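Local coordinates for protein peptidase M28 (Shewanella amazonensis SB2B, PDB 3IIB) that probably acts as a zinc-dependent carboxypeptidase or dipeptidase of the M28 family, with two zinc ions in its active site, at residues V352-A355 with M356-A359. Numbering follows the deposited sequence.
Sequences VINA and MKVA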
ATOM      1  N   VAL A 352     -31.832  -7.542 -27.431  1.00  3.68           N
ATOM      2  CA  VAL A 352     -30.827  -8.011 -26.448  1.00  3.63           C
ATOM      3  C   VAL A 352     -30.897  -7.260 -25.120  1.00  3.39           C
ATOM      4  O   VAL A 352     -30.737  -7.841 -24.064  1.00  4.60           O
ATOM      5  CB  VAL A 352     -29.376  -8.065 -27.019  1.00  3.43           C
ATOM      6  CG1 VAL A 352     -29.316  -9.080 -28.188  1.00  4.26           C
ATOM      7  CG2 VAL A 352     -28.871  -6.663 -27.450  1.00  6.23           C
ATOM      8  N   ILE A 353     -31.213  -5.961 -25.161  1.00  6.82           N
ATOM      9  CA  ILE A 353     -31.472  -5.207 -23.935  1.00  5.23           C
ATOM     10  C   ILE A 353     -32.596  -5.909 -23.177  1.00  6.66           C
ATOM     11  O   ILE A 353     -32.467  -6.174 -21.977  1.00  6.38           O
ATOM     12  CB  ILE A 353     -31.888  -3.768 -24.247  1.00  4.76           C
ATOM     13  CG1 ILE A 353     -30.686  -2.928 -24.731  1.00  6.04           C
ATOM     14  CG2 ILE A 353     -32.597  -3.129 -23.027  1.00  7.13           C
ATOM     15  CD1 ILE A 353     -31.173  -1.621 -25.377  1.00  5.68           C
ATOM     16  N   ASN A 354     -33.685  -6.209 -23.880  1.00  5.55           N
ATOM     17  CA  ASN A 354     -34.849  -6.873 -23.258  0.50  8.51           C
ATOM     18  C   ASN A 354     -34.457  -8.248 -22.672  1.00  9.34           C
ATOM     19  O   ASN A 354     -34.828  -8.577 -21.531  1.00  9.31           O
ATOM     20  CB  ASN A 354     -35.978  -6.964 -24.298  0.50 10.22           C
ATOM     21  CG  ASN A 354     -37.299  -7.545 -23.738  0.50 11.67           C
ATOM     22  OD1 ASN A 354     -37.809  -7.102 -22.715  0.50 13.53           O
ATOM     23  ND2 ASN A 354     -37.847  -8.525 -24.440  0.50 13.15           N
ATOM     24  N   ALA A 355     -33.715  -9.033 -23.449  1.00  9.86           N
ATOM     25  CA  ALA A 355     -33.269 -10.350 -22.990  1.00  7.97           C
ATOM     26  C   ALA A 355     -32.505 -10.220 -21.702  1.00  9.72           C
ATOM     27  O   ALA A 355     -32.594 -11.104 -20.836  1.00 11.55           O
ATOM     28  CB  ALA A 355     -32.385 -11.060 -24.034  1.00  7.60           C
HETATM   29  N   MSE A 356     -31.676  -9.178 -21.569  1.00  6.01           N
HETATM   30  CA  MSE A 356     -30.843  -9.088 -20.376  1.00  4.17           C
HETATM   31  C   MSE A 356     -31.491  -8.306 -19.251  1.00  7.13           C
HETATM   32  O   MSE A 356     -30.839  -7.999 -18.272  1.00  5.21           O
HETATM   33  CB  MSE A 356     -29.469  -8.542 -20.708  1.00  7.82           C
HETATM   34  CG  MSE A 356     -28.653  -9.516 -21.583  1.00  6.40           C
HETATM   35 SE   MSE A 356     -28.431 -11.232 -20.761  0.75  4.10          SE
HETATM   36  CE  MSE A 356     -27.825 -10.820 -19.088  1.00  5.88           C
ATOM     37  N   LYS A 357     -32.778  -7.981 -19.377  1.00  7.90           N
ATOM     38  CA  LYS A 357     -33.450  -7.324 -18.261  0.50  9.56           C
ATOM     39  C   LYS A 357     -33.550  -8.287 -17.090  1.00 10.47           C
ATOM     40  O   LYS A 357     -33.809  -7.869 -15.986  1.00  8.15           O
ATOM     41  CB  LYS A 357     -34.789  -6.738 -18.680  0.50 10.80           C
ATOM     42  CG  LYS A 357     -34.584  -5.371 -19.350  0.50 18.14           C
ATOM     43  CD  LYS A 357     -35.873  -4.757 -19.880  0.50 23.33           C
ATOM     44  CE  LYS A 357     -35.609  -3.415 -20.560  0.50 23.57           C
ATOM     45  NZ  LYS A 357     -34.470  -2.663 -19.962  0.50 15.33           N
ATOM     46  N   VAL A 358     -33.281  -9.572 -17.340  1.00 10.38           N
ATOM     47  CA  VAL A 358     -33.180 -10.537 -16.270  1.00 10.10           C
ATOM     48  C   VAL A 358     -32.118 -10.146 -15.206  1.00 12.49           C
ATOM     49  O   VAL A 358     -32.237 -10.554 -14.039  1.00 11.12           O
ATOM     50  CB  VAL A 358     -32.935 -11.963 -16.809  1.00 11.70           C
ATOM     51  CG1 VAL A 358     -31.557 -12.121 -17.472  1.00  7.54           C
ATOM     52  CG2 VAL A 358     -33.106 -12.958 -15.703  1.00  8.39           C
ATOM     53  N   ALA A 359     -31.105  -9.368 -15.611  1.00  8.62           N
ATOM     54  CA  ALA A 359     -30.023  -8.926 -14.718  1.00  7.31           C
ATOM     55  C   ALA A 359     -30.322  -7.614 -13.989  1.00  6.79           C
ATOM     56  O   ALA A 359     -29.549  -7.213 -13.125  1.00  5.51           O
ATOM     57  CB  ALA A 359     -28.670  -8.802 -15.489  1.00  6.89           C
TER
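V352 O receives the amide of M356 at an N to O distance of 3.0 Å, an i+4 bond of the alpha-helical kind, while the same N-H also makes a weak i+3 bond to I353 O. One residue on, K357 N pairs with N354 O at 3.0 Å; the hydrogen bond is fairly straight at 161°, yet the donor stands 66° out of the carbonyl plane. The shift from i+4 to i+3 marks the end of helix 346-355 and its passage into a 3-10 turn, as M356 leaves helical torsions.

The inner side is buried. M356, a selenomethionine, sets CG anti to its carbonyl carbon, 3.6 Å from V352 O, then bends twice, and its side chain packs on I340, W342 and V429. V358 CG1 lies 3.7 Å from A355 O, and V358 also meets helix 3-19.

Toward solvent, N354 is exposed and I353 and K357 partly so. In the K357 conformer described, one of two, CG lies 3.5 Å from I353 O, and NZ sits beside I353 CG2 with E360 as a long, weak ion partner. The chemistry implies a helix end set by backbone bonds, with the lysine charge kept at the open side.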